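Local coordinates for protein probable porin (Pseudomonas aeruginosa, PDB 4FSP) that probably serves as an outer-membrane porin of the OprD family, a beta-barrel channel that lets small solutes cross the bacterial outer membrane, at residues S265-L270 against G283-S288; F182-R187 against Y309-E314; G258-N263 against G289-P294; A313-S318 against K349-D354. All coordinates share one frame; numbering follows the deposited sequence.

Contact 1 of 4, residues S265-L270 against G283-S288; sequences SFSGSL and GYQRMS
The side chains of Phe266 and Tyr284 cross at about a right angle on one face of two antiparallel strands. Phe266 CE2 arrives at the edge of the tyrosine ring, near its plane, 3.8 Å from Tyr284 CD2. Both side chains start with CG anti to the backbone N (chi1 171° in Phe266, 175° in Tyr284), and this brings them together although they belong to successive hydrogen-bonded pairs, with Ser267 and Gln285 between. Gly268, the direct partner of Tyr284, carries no side chain, and the Phe266 ring occupies the face beside it. Trp320 meets the tyrosine ring from the next strand.

This is a beta hairpin of the porin barrel, strands 262-273 and 278-288; the axes of segments 265-270 and 283-288 run 4.6 Å apart. Phe266 pairs with Arg286, the bond from Phe266 N to Arg286 O being 2.9 Å and almost straight at 173°. Gly268 and Tyr284 form the second hydrogen-bonded pair, each N-H reaching the other's carbonyl oxygen over 2.8 Å. Between them lies the non-hydrogen-bonded pair Ser267 and Gln285, where the Gln285 CA-H leans on Phe266 O at 3.2 Å.

Ser265, Ser267, Gln285 and Met287 point to the other face. Ser267 OG donates to Gln285 OE1 at 2.8 Å, in the plane of the amide and on a lone pair of the oxygen. Neither group depends on the other alone: Ser267 OG also bonds Val304, and Gln285 OE1 takes the N-H of Asn305. Further along, Met287 folds back at chi2 and chi3, laying its CE 3.6 Å from Ser265 OG.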
loop_
_atom_site.group_PDB
_atom_site.type_symbol
_atom_site.label_atom_id
_atom_site.label_comp_id
_atom_site.label_asym_id
_atom_site.label_seq_id
_atom_site.Cartn_x
_atom_site.Cartn_y
_atom_site.Cartn_z
ATOM N N SER A 265 15.752 -8.301 -4.130
ATOM C CA SER A 265 15.300 -7.750 -2.882
ATOM C C SER A 265 14.866 -8.865 -1.944
ATOM O O SER A 265 14.161 -9.802 -2.352
ATOM C CB SER A 265 14.097 -6.828 -3.187
ATOM O OG SER A 265 13.261 -6.695 -2.056
ATOM N N PHE A 266 15.287 -8.776 -0.689
ATOM C CA PHE A 266 14.660 -9.584 0.346
ATOM C C PHE A 266 14.113 -8.637 1.393
ATOM O O PHE A 266 14.744 -7.634 1.723
ATOM C CB PHE A 266 15.627 -10.565 1.044
ATOM C CG PHE A 266 15.006 -11.242 2.264
ATOM C CD1 PHE A 266 14.265 -12.422 2.134
ATOM C CD2 PHE A 266 15.109 -10.667 3.524
ATOM C CE1 PHE A 266 13.663 -13.025 3.260
ATOM C CE2 PHE A 266 14.506 -11.263 4.649
ATOM C CZ PHE A 266 13.789 -12.445 4.513
ATOM N N SER A 267 12.960 -8.989 1.943
ATOM C CA SER A 267 12.292 -8.162 2.924
ATOM C C SER A 267 11.370 -9.089 3.691
ATOM O O SER A 267 10.510 -9.748 3.106
ATOM C CB SER A 267 11.473 -7.091 2.212
ATOM O OG SER A 267 10.917 -6.173 3.133
ATOM N N GLY A 268 11.556 -9.162 4.999
ATOM C CA GLY A 268 10.783 -10.088 5.798
ATOM C C GLY A 268 10.579 -9.646 7.228
ATOM O O GLY A 268 11.338 -8.822 7.742
ATOM N N SER A 269 9.559 -10.203 7.875
ATOM C CA SER A 269 9.242 -9.833 9.243
ATOM C C SER A 269 8.799 -11.008 10.067
ATOM O O SER A 269 8.277 -12.008 9.548
ATOM C CB SER A 269 8.118 -8.794 9.299
ATOM O OG SER A 269 6.898 -9.334 8.804
ATOM N N LEU A 270 8.977 -10.837 11.372
ATOM C CA LEU A 270 8.554 -11.786 12.371
ATOM C C LEU A 270 7.825 -10.983 13.430
ATOM O O LEU A 270 8.408 -10.069 14.027
ATOM C CB LEU A 270 9.783 -12.445 12.992
ATOM C CG LEU A 270 9.481 -13.725 13.743
ATOM C CD1 LEU A 270 8.775 -14.672 12.797
ATOM C CD2 LEU A 270 10.778 -14.326 14.228
ATOM N N GLY A 283 12.026 -6.840 11.726
ATOM C CA GLY A 283 11.996 -6.841 10.274
ATOM C C GLY A 283 13.418 -6.817 9.763
ATOM O O GLY A 283 14.315 -6.274 10.431
ATOM N N TYR A 284 13.639 -7.424 8.602
ATOM C CA TYR A 284 14.960 -7.405 7.994
ATOM C C TYR A 284 14.836 -7.288 6.497
ATOM O O TYR A 284 13.924 -7.851 5.887
ATOM C CB TYR A 284 15.762 -8.660 8.349
ATOM C CG TYR A 284 17.099 -8.735 7.638
ATOM C CD1 TYR A 284 18.188 -7.990 8.071
ATOM C CD2 TYR A 284 17.264 -9.529 6.515
ATOM C CE1 TYR A 284 19.408 -8.047 7.405
ATOM C CE2 TYR A 284 18.481 -9.595 5.850
ATOM C CZ TYR A 284 19.544 -8.857 6.299
ATOM O OH TYR A 284 20.745 -8.933 5.633
ATOM N N GLN A 285 15.780 -6.583 5.889
ATOM C CA GLN A 285 15.639 -6.233 4.480
ATOM C C GLN A 285 17.002 -6.055 3.846
ATOM O O GLN A 285 17.931 -5.535 4.483
ATOM C CB GLN A 285 14.805 -4.955 4.363
ATOM C CG GLN A 285 14.596 -4.421 2.961
ATOM C CD GLN A 285 13.460 -3.398 2.919
ATOM O OE1 GLN A 285 12.282 -3.739 3.131
ATOM N NE2 GLN A 285 13.812 -2.135 2.663
ATOM N N ARG A 286 17.117 -6.474 2.591
ATOM C CA ARG A 286 18.398 -6.452 1.912
ATOM C C ARG A 286 18.196 -6.213 0.437
ATOM O O ARG A 286 17.359 -6.858 -0.181
ATOM C CB ARG A 286 19.114 -7.788 2.109
ATOM C CG ARG A 286 20.311 -7.968 1.212
ATOM C CD ARG A 286 21.583 -7.990 1.987
ATOM N NE ARG A 286 22.329 -9.226 1.788
ATOM C CZ ARG A 286 23.654 -9.292 1.728
ATOM N NH1 ARG A 286 24.393 -8.196 1.847
ATOM N NH2 ARG A 286 24.240 -10.459 1.550
ATOM N N MET A 287 18.965 -5.284 -0.123
ATOM C CA MET A 287 18.941 -5.034 -1.556
ATOM C C MET A 287 20.225 -5.592 -2.180
ATOM O O MET A 287 21.333 -5.267 -1.734
ATOM C CB MET A 287 18.852 -3.518 -1.814
ATOM C CG MET A 287 17.627 -2.846 -1.211
ATOM S SD MET A 287 16.112 -3.381 -2.033
ATOM C CE MET A 287 15.201 -4.038 -0.639
ATOM N N SER A 288 20.099 -6.428 -3.205
ATOM C CA SER A 288 21.298 -6.923 -3.882
ATOM C C SER A 288 21.220 -6.696 -5.375
ATOM O O SER A 288 20.126 -6.541 -5.930
ATOM C CB SER A 288 21.532 -8.413 -3.606
ATOM O OG SER A 288 21.830 -8.609 -2.239
#

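Contact 2 of 4, residues F182-R187 against Y309-E314; sequences FNRNRR and YNDFAE
Salt bridges carry most of this contact, and Arg187 makes the main ones. Its guanidinium grips Asp311 end-on: NH2 gives a nearly straight bond (177°) of 2.6 Å to the syn lone pair of Asp311 OD1, and NH1 reaches Asp311 OD2 at 2.8 Å. The two flat groups are nearly coplanar, 18° apart. The chain of Arg187 is extended from CG to NE, which carries this end across to the aspartate and leaves NE beside Glu314, where it meets OE2 at 2.7 Å. Arg184 NH1 adds a longer salt bridge to Asp311 OD2, which also bonds the hydroxyl of Tyr295.

Hydrogen bonds with one uncharged partner come next. Tyr309 O takes a 2.7 Å bond from Arg184 NH2; the nitrogen stands above the carbonyl plane, while the oxygen lies in the plane of the guanidinium. Asn185 ND2 bonds Glu314 OE2 at 3.0 Å. It and Arg187 NE reach that oxygen from opposite faces of the carboxylate. A water joins Asn185 O to Glu314 OE1.

Each face of the Arg187 guanidinium has a neighbour: Ala313 O lies 3.3 Å above its centre, and Arg184 CD is on the opposite face, offset toward the rim. Arg184 NH2 stands over the centre of the Tyr309 ring, a long and at most weak cation-pi pair. Two arginines of one loop thus interlock with two acids of another in a largely buried salt-bridge network, and the arrangement ties together two loops that fold at one end of the porin beta-barrel.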
loop_
_atom_site.group_PDB
_atom_site.type_symbol
_atom_site.label_atom_id
_atom_site.label_comp_id
_atom_site.label_asym_id
_atom_site.label_seq_id
_atom_site.Cartn_x
_atom_site.Cartn_y
_atom_site.Cartn_z
ATOM N N PHE A 182 9.312 5.345 -10.092
ATOM C CA PHE A 182 9.679 6.297 -9.050
ATOM C C PHE A 182 11.195 6.332 -8.820
ATOM O O PHE A 182 11.744 5.405 -8.235
ATOM C CB PHE A 182 8.968 5.946 -7.748
ATOM C CG PHE A 182 9.263 6.897 -6.627
ATOM C CD1 PHE A 182 9.373 8.259 -6.869
ATOM C CD2 PHE A 182 9.416 6.435 -5.332
ATOM C CE1 PHE A 182 9.636 9.138 -5.837
ATOM C CE2 PHE A 182 9.679 7.312 -4.298
ATOM C CZ PHE A 182 9.785 8.665 -4.551
ATOM N N ASN A 183 11.866 7.392 -9.266
ATOM C CA ASN A 183 13.317 7.468 -9.107
ATOM C C ASN A 183 13.739 7.459 -7.639
ATOM O O ASN A 183 14.138 6.413 -7.129
ATOM C CB ASN A 183 13.926 8.657 -9.860
ATOM C CG ASN A 183 15.248 8.300 -10.544
ATOM O OD1 ASN A 183 15.873 7.285 -10.222
ATOM N ND2 ASN A 183 15.676 9.135 -11.486
ATOM N N ARG A 184 13.625 8.601 -6.965
ATOM C CA ARG A 184 14.054 8.740 -5.559
ATOM C C ARG A 184 15.556 8.546 -5.397
ATOM O O ARG A 184 16.075 7.468 -5.689
ATOM C CB ARG A 184 13.304 7.779 -4.617
ATOM C CG ARG A 184 13.914 7.720 -3.213
ATOM C CD ARG A 184 12.964 7.127 -2.181
ATOM N NE ARG A 184 13.008 7.895 -0.934
ATOM C CZ ARG A 184 12.204 7.695 0.107
ATOM N NH1 ARG A 184 11.286 6.736 0.077
ATOM N NH2 ARG A 184 12.326 8.459 1.186
ATOM N N ASN A 185 16.246 9.590 -4.942
ATOM C CA ASN A 185 17.698 9.558 -4.753
ATOM C C ASN A 185 18.466 9.105 -6.006
ATOM O O ASN A 185 19.538 8.509 -5.900
ATOM C CB ASN A 185 18.079 8.673 -3.554
ATOM C CG ASN A 185 17.344 9.060 -2.272
ATOM O OD1 ASN A 185 16.748 10.131 -2.181
ATOM N ND2 ASN A 185 17.398 8.183 -1.271
ATOM N N ARG A 186 17.903 9.377 -7.183
ATOM C CA ARG A 186 18.537 9.023 -8.460
ATOM C C ARG A 186 18.949 7.544 -8.595
ATOM O O ARG A 186 19.939 7.238 -9.261
ATOM C CB ARG A 186 19.763 9.916 -8.712
ATOM C CG ARG A 186 19.595 11.358 -8.256
ATOM C CD ARG A 186 20.918 12.116 -8.278
ATOM N NE ARG A 186 21.210 12.672 -9.597
ATOM C CZ ARG A 186 22.242 12.309 -10.350
ATOM N NH1 ARG A 186 23.088 11.392 -9.907
ATOM N NH2 ARG A 186 22.430 12.865 -11.541
ATOM N N ARG A 187 18.198 6.637 -7.972
ATOM C CA ARG A 187 18.528 5.204 -8.000
ATOM C C ARG A 187 18.658 4.633 -9.405
ATOM O O ARG A 187 19.417 3.685 -9.642
ATOM C CB ARG A 187 17.475 4.398 -7.241
ATOM C CG ARG A 187 17.586 4.515 -5.737
ATOM C CD ARG A 187 16.294 4.084 -5.074
ATOM N NE ARG A 187 16.394 4.245 -3.625
ATOM C CZ ARG A 187 15.391 4.037 -2.785
ATOM N NH1 ARG A 187 14.201 3.659 -3.250
ATOM N NH2 ARG A 187 15.584 4.213 -1.484
ATOM N N TYR A 309 8.868 7.829 6.121
ATOM C CA TYR A 309 9.612 8.605 5.129
ATOM C C TYR A 309 10.478 7.744 4.200
ATOM O O TYR A 309 10.404 7.872 2.978
ATOM C CB TYR A 309 10.489 9.658 5.809
ATOM C CG TYR A 309 11.245 10.510 4.821
ATOM C CD1 TYR A 309 10.577 11.412 4.001
ATOM C CD2 TYR A 309 12.624 10.414 4.700
ATOM C CE1 TYR A 309 11.265 12.197 3.086
ATOM C CE2 TYR A 309 13.320 11.194 3.790
ATOM C CZ TYR A 309 12.636 12.084 2.985
ATOM O OH TYR A 309 13.331 12.863 2.084
ATOM N N ASN A 310 11.315 6.886 4.773
ATOM C CA ASN A 310 12.321 6.189 3.969
ATOM C C ASN A 310 11.919 4.753 3.699
ATOM O O ASN A 310 11.155 4.155 4.471
ATOM C CB ASN A 310 13.697 6.224 4.648
ATOM C CG ASN A 310 14.817 5.717 3.740
ATOM O OD1 ASN A 310 14.954 6.161 2.591
ATOM N ND2 ASN A 310 15.625 4.787 4.258
ATOM N N ASP A 311 12.443 4.196 2.613
ATOM C CA ASP A 311 12.088 2.834 2.211
ATOM C C ASP A 311 13.287 1.888 2.288
ATOM O O ASP A 311 13.184 0.710 1.957
ATOM C CB ASP A 311 11.497 2.839 0.800
ATOM C CG ASP A 311 12.440 3.444 -0.230
ATOM O OD1 ASP A 311 13.584 3.800 0.132
ATOM O OD2 ASP A 311 12.044 3.559 -1.415
ATOM N N PHE A 312 14.423 2.423 2.729
ATOM C CA PHE A 312 15.627 1.631 2.920
ATOM C C PHE A 312 15.862 0.704 1.747
ATOM O O PHE A 312 16.010 -0.506 1.925
ATOM C CB PHE A 312 15.514 0.859 4.239
ATOM C CG PHE A 312 15.426 1.770 5.430
ATOM C CD1 PHE A 312 14.203 2.313 5.815
ATOM C CD2 PHE A 312 16.575 2.134 6.130
ATOM C CE1 PHE A 312 14.118 3.185 6.892
ATOM C CE2 PHE A 312 16.495 3.009 7.212
ATOM C CZ PHE A 312 15.272 3.548 7.583
ATOM N N ALA A 313 15.877 1.290 0.552
ATOM C CA ALA A 313 15.915 0.517 -0.682
ATOM C C ALA A 313 16.943 1.040 -1.680
ATOM O O ALA A 313 16.746 0.925 -2.889
ATOM C CB ALA A 313 14.522 0.450 -1.325
ATOM N N GLU A 314 18.032 1.608 -1.169
ATOM C CA GLU A 314 19.192 1.914 -1.994
ATOM C C GLU A 314 19.862 0.623 -2.427
ATOM O O GLU A 314 19.749 -0.400 -1.745
ATOM C CB GLU A 314 20.206 2.753 -1.213
ATOM C CG GLU A 314 19.706 4.134 -0.866
ATOM C CD GLU A 314 19.388 4.957 -2.096
ATOM O OE1 GLU A 314 20.259 5.053 -2.989
ATOM O OE2 GLU A 314 18.261 5.499 -2.180
HETATM O O HOH W 1 20.670 6.431 -5.175
#

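Contact 3 of 4, residues G258-N263 against G289-P294; sequences GGRIDN and GDHGFP
Gly289 lies against the backbone of Asp262 at the start of the second segment. Its phi is positive, and its carbonyl carbon, Gly289 C, comes within 3.6 Å of Asp262 O. The carboxylate of Asp262 has its main partner in Arg264. At Asp290 the side chain faces the guanidinium of Arg260 across a salt bridge, but the two are modelled too close together for their exact placing to be trusted.

His291 makes the fullest use of the contact. Its backbone N-H (His291 N) bonds Asp262 O at 3.0 Å, and Asp262 N returns a bond of 3.2 Å to His291 ND1, coming in tilted 33° from the ring plane. With CG anti to its own carbonyl carbon (chi1 -62°), the imidazole is laid back against the 260-262 backbone, and Arg260 O sits over one ring face, 2.9 Å from His291 CE1. Here strand 262-273 of the porin barrel is just beginning and strand 278-288 has just ended, so the contact prolongs their hairpin into loop by one backbone bond and two that use side chains.

The carbonyl of His291 receives Asn263 ND2 at 2.7 Å, the oxygen lying in the plane of the amide and the N-H aimed at it at 166°. Past Gly292, Phe293 offers the edge of its ring to Asn263 OD1, with CD1 3.6 Å away. The same oxygen has Pro294 CD beside it at 3.9 Å; beyond, the proline packs on Phe188 and Tyr223.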
loop_
_atom_site.group_PDB
_atom_site.type_symbol
_atom_site.label_atom_id
_atom_site.label_comp_id
_atom_site.label_asym_id
_atom_site.label_seq_id
_atom_site.Cartn_x
_atom_site.Cartn_y
_atom_site.Cartn_z
ATOM N N GLY A 258 14.719 3.270 -18.271
ATOM C CA GLY A 258 15.050 3.561 -16.886
ATOM C C GLY A 258 16.460 3.771 -16.321
ATOM O O GLY A 258 16.559 4.383 -15.256
ATOM N N GLY A 259 17.547 3.260 -16.906
ATOM C CA GLY A 259 17.584 2.298 -17.983
ATOM C C GLY A 259 17.911 0.902 -17.476
ATOM O O GLY A 259 17.018 0.158 -17.097
ATOM N N ARG A 260 19.184 0.536 -17.462
ATOM C CA ARG A 260 19.552 -0.808 -17.025
ATOM C C ARG A 260 19.292 -0.978 -15.536
ATOM O O ARG A 260 19.709 -0.152 -14.719
ATOM C CB ARG A 260 21.018 -1.114 -17.319
ATOM C CG ARG A 260 21.398 -2.548 -16.996
ATOM C CD ARG A 260 22.899 -2.771 -17.075
ATOM N NE ARG A 260 23.554 -2.536 -15.791
ATOM C CZ ARG A 260 23.695 -3.458 -14.841
ATOM N NH1 ARG A 260 23.226 -4.690 -15.022
ATOM N NH2 ARG A 260 24.308 -3.150 -13.706
ATOM N N ILE A 261 18.597 -2.052 -15.182
ATOM C CA ILE A 261 18.246 -2.283 -13.786
ATOM C C ILE A 261 18.447 -3.740 -13.390
ATOM O O ILE A 261 18.060 -4.660 -14.123
ATOM C CB ILE A 261 16.765 -1.870 -13.525
ATOM C CG1 ILE A 261 16.617 -0.343 -13.572
ATOM C CG2 ILE A 261 16.271 -2.398 -12.187
ATOM C CD1 ILE A 261 15.207 0.106 -13.845
ATOM N N ASP A 262 19.049 -3.947 -12.226
ATOM C CA ASP A 262 19.179 -5.279 -11.653
ATOM C C ASP A 262 19.004 -5.171 -10.137
ATOM O O ASP A 262 19.894 -4.719 -9.426
ATOM C CB ASP A 262 20.538 -5.898 -12.035
ATOM C CG ASP A 262 20.889 -7.139 -11.214
ATOM O OD1 ASP A 262 19.986 -7.911 -10.822
ATOM O OD2 ASP A 262 22.094 -7.348 -10.959
ATOM N N ASN A 263 17.833 -5.561 -9.651
ATOM C CA ASN A 263 17.578 -5.517 -8.224
ATOM C C ASN A 263 17.035 -6.841 -7.735
ATOM O O ASN A 263 16.098 -7.399 -8.322
ATOM C CB ASN A 263 16.636 -4.362 -7.867
ATOM C CG ASN A 263 16.248 -4.349 -6.398
ATOM O OD1 ASN A 263 15.164 -4.814 -6.028
ATOM N ND2 ASN A 263 17.113 -3.790 -5.554
ATOM N N GLY A 289 22.384 -6.691 -6.026
ATOM C CA GLY A 289 22.460 -6.350 -7.444
ATOM C C GLY A 289 22.929 -4.913 -7.584
ATOM O O GLY A 289 23.236 -4.258 -6.584
ATOM N N ASP A 290 22.979 -4.408 -8.806
ATOM C CA ASP A 290 23.495 -3.062 -9.023
ATOM C C ASP A 290 22.524 -1.929 -8.675
ATOM O O ASP A 290 22.940 -0.774 -8.617
ATOM C CB ASP A 290 23.964 -2.897 -10.472
ATOM C CG ASP A 290 25.145 -3.774 -10.796
ATOM O OD1 ASP A 290 25.675 -4.405 -9.862
ATOM O OD2 ASP A 290 25.550 -3.825 -11.979
ATOM N N HIS A 291 21.242 -2.239 -8.461
ATOM C CA HIS A 291 20.255 -1.181 -8.215
ATOM C C HIS A 291 19.353 -1.360 -7.012
ATOM O O HIS A 291 19.265 -2.440 -6.428
ATOM C CB HIS A 291 19.390 -0.954 -9.449
ATOM C CG HIS A 291 20.179 -0.505 -10.628
ATOM N ND1 HIS A 291 20.765 -1.390 -11.512
ATOM C CD2 HIS A 291 20.533 0.735 -11.043
ATOM C CE1 HIS A 291 21.423 -0.712 -12.436
ATOM N NE2 HIS A 291 21.295 0.581 -12.176
ATOM N N GLY A 292 18.659 -0.278 -6.664
ATOM C CA GLY A 292 17.668 -0.312 -5.607
ATOM C C GLY A 292 16.347 -0.884 -6.097
ATOM O O GLY A 292 16.237 -1.340 -7.241
ATOM N N PHE A 293 15.342 -0.842 -5.228
ATOM C CA PHE A 293 14.069 -1.491 -5.462
ATOM C C PHE A 293 13.118 -0.586 -6.252
ATOM O O PHE A 293 12.744 0.486 -5.787
ATOM C CB PHE A 293 13.442 -1.840 -4.113
ATOM C CG PHE A 293 12.131 -2.567 -4.224
ATOM C CD1 PHE A 293 12.091 -3.944 -4.462
ATOM C CD2 PHE A 293 10.940 -1.886 -4.086
ATOM C CE1 PHE A 293 10.870 -4.617 -4.576
ATOM C CE2 PHE A 293 9.709 -2.558 -4.183
ATOM C CZ PHE A 293 9.674 -3.921 -4.432
ATOM N N PRO A 294 12.704 -1.029 -7.446
ATOM C CA PRO A 294 11.820 -0.186 -8.251
ATOM C C PRO A 294 10.357 -0.407 -7.916
ATOM O O PRO A 294 9.934 -1.518 -7.532
ATOM C CB PRO A 294 12.080 -0.677 -9.676
ATOM C CG PRO A 294 12.358 -2.141 -9.500
ATOM C CD PRO A 294 13.035 -2.294 -8.127
#

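Contact 4 of 4, residues A313-S318 against K349-D354; sequences AEAGES and KPKGAD
Ala315 O accepts the backbone N-H of Lys349 at 2.7 Å, the one direct hydrogen bond between the two loops. Lys349 CB lies 3.6 Å from Ala315 O; from there CG leaves anti to the carbonyl carbon (chi1 -67°), and the chain bends at chi3.

Glu314 bends at chi2 (-61°), and its OE1 comes to lie against Pro350, 3.4 Å from Pro350 CA and close to its CB, while OE2 is taken by Arg187. The glutamate and proline side chains cross at about a right angle. Two waters fill in the polar part of this seam. One bonds Glu314 OE1 and accepts from Ala315 N at 2.8 Å, with a weak bond to Lys349 O; the other links Glu314 OE1 to the N-H of Lys351 at 3.0 Å.

Lys351 is kinked at chi2, and its chain swings back so that NZ lies 3.8 Å from the methyl of Ala315. The backbone of 314-317 makes a type II beta turn, with Gly316 taking the positive phi, and Glu317 OE1 reaches back weakly to Glu314 N.

The turn leads directly into strand 318-327, while 349-354 belongs to the loop between strands 336-346 and 358-368. Phe390, from a further loop, touches both Glu314 and Pro350, and Lys351 also packs on His291.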
loop_
_atom_site.group_PDB
_atom_site.type_symbol
_atom_site.label_atom_id
_atom_site.label_comp_id
_atom_site.label_asym_id
_atom_site.label_seq_id
_atom_site.Cartn_x
_atom_site.Cartn_y
_atom_site.Cartn_z
ATOM N N ALA A 313 15.877 1.290 0.552
ATOM C CA ALA A 313 15.915 0.517 -0.682
ATOM C C ALA A 313 16.943 1.040 -1.680
ATOM O O ALA A 313 16.746 0.925 -2.889
ATOM C CB ALA A 313 14.522 0.450 -1.325
ATOM N N GLU A 314 18.032 1.608 -1.169
ATOM C CA GLU A 314 19.192 1.914 -1.994
ATOM C C GLU A 314 19.862 0.623 -2.427
ATOM O O GLU A 314 19.749 -0.400 -1.745
ATOM C CB GLU A 314 20.206 2.753 -1.213
ATOM C CG GLU A 314 19.706 4.134 -0.866
ATOM C CD GLU A 314 19.388 4.957 -2.096
ATOM O OE1 GLU A 314 20.259 5.053 -2.989
ATOM O OE2 GLU A 314 18.261 5.499 -2.180
ATOM N N ALA A 315 20.548 0.671 -3.566
ATOM C CA ALA A 315 21.352 -0.456 -4.014
ATOM C C ALA A 315 22.261 -0.919 -2.871
ATOM O O ALA A 315 22.857 -0.091 -2.171
ATOM C CB ALA A 315 22.191 -0.050 -5.229
ATOM N N GLY A 316 22.338 -2.229 -2.647
ATOM C CA GLY A 316 23.291 -2.762 -1.687
ATOM C C GLY A 316 22.895 -2.683 -0.224
ATOM O O GLY A 316 23.539 -3.304 0.633
ATOM N N GLU A 317 21.821 -1.956 0.073
ATOM C CA GLU A 317 21.477 -1.675 1.468
ATOM C C GLU A 317 20.774 -2.810 2.243
ATOM O O GLU A 317 19.765 -3.385 1.799
ATOM C CB GLU A 317 20.647 -0.395 1.561
ATOM C CG GLU A 317 20.305 0.013 2.989
ATOM C CD GLU A 317 19.550 1.337 3.045
ATOM O OE1 GLU A 317 19.006 1.769 1.997
ATOM O OE2 GLU A 317 19.514 1.946 4.137
ATOM N N SER A 318 21.333 -3.106 3.414
ATOM C CA SER A 318 20.737 -3.992 4.410
ATOM C C SER A 318 20.122 -3.146 5.513
ATOM O O SER A 318 20.689 -2.116 5.885
ATOM C CB SER A 318 21.827 -4.852 5.060
ATOM O OG SER A 318 22.305 -5.829 4.160
ATOM N N LYS A 349 24.602 1.822 -1.364
ATOM C CA LYS A 349 25.461 2.360 -2.412
ATOM C C LYS A 349 24.669 3.376 -3.229
ATOM O O LYS A 349 24.325 3.125 -4.387
ATOM C CB LYS A 349 26.005 1.236 -3.310
ATOM C CG LYS A 349 26.970 0.287 -2.601
ATOM C CD LYS A 349 27.727 -0.609 -3.578
ATOM C CE LYS A 349 26.825 -1.645 -4.243
ATOM N NZ LYS A 349 27.597 -2.593 -5.109
ATOM N N PRO A 350 24.378 4.537 -2.622
ATOM C CA PRO A 350 23.584 5.577 -3.283
ATOM C C PRO A 350 24.362 6.177 -4.459
ATOM O O PRO A 350 25.596 6.226 -4.431
ATOM C CB PRO A 350 23.434 6.628 -2.184
ATOM C CG PRO A 350 24.728 6.503 -1.425
ATOM C CD PRO A 350 25.004 5.031 -1.380
ATOM N N LYS A 351 23.652 6.631 -5.483
ATOM C CA LYS A 351 24.328 7.197 -6.640
ATOM C C LYS A 351 24.701 8.669 -6.449
ATOM O O LYS A 351 23.907 9.468 -5.947
ATOM C CB LYS A 351 23.486 7.009 -7.905
ATOM C CG LYS A 351 23.773 5.708 -8.663
ATOM C CD LYS A 351 23.154 4.479 -8.001
ATOM C CE LYS A 351 22.988 3.340 -9.024
ATOM N NZ LYS A 351 22.893 1.963 -8.423
ATOM N N GLY A 352 25.925 9.009 -6.833
ATOM C CA GLY A 352 26.372 10.390 -6.837
ATOM C C GLY A 352 26.613 11.001 -5.473
ATOM O O GLY A 352 27.007 12.162 -5.376
ATOM N N ALA A 353 26.380 10.228 -4.415
ATOM C CA ALA A 353 26.587 10.720 -3.055
ATOM C C ALA A 353 27.480 9.792 -2.240
ATOM O O ALA A 353 27.604 8.605 -2.545
ATOM C CB ALA A 353 25.251 10.932 -2.349
ATOM N N ASP A 354 28.104 10.336 -1.201
ATOM C CA ASP A 354 28.958 9.526 -0.346
ATOM C C ASP A 354 28.221 9.162 0.944
ATOM O O ASP A 354 27.370 9.921 1.414
ATOM C CB ASP A 354 30.269 10.252 -0.044
ATOM C CG ASP A 354 31.430 9.296 0.149
ATOM O OD1 ASP A 354 32.176 9.062 -0.827
ATOM O OD2 ASP A 354 31.594 8.772 1.272
HETATM O O HOH W 2 21.055 3.021 -4.968
HETATM O O HOH W 1 20.670 6.431 -5.175
#

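In the fold
From the N terminus, the loop at 182-187 opens contact 2, which closes only at 309-314, 122 residues on, and so encloses contacts 1 and 3. Within that span, contact 3 starts at 258-263 and closes at 289-294, with contact 1 nested inside it as the hairpin itself. Contact 4 follows in series after contacts 1 and 3, and starts on residues Ala313 and Glu314 that end contact 2. The groups also touch: Gln285 of contact 1 probably bonds Asp311 O and Phe312 O, and Ala313 O probably bonds Phe293 N. Together they tie barrel strands 262-273 and 278-288 to the loops beyond them.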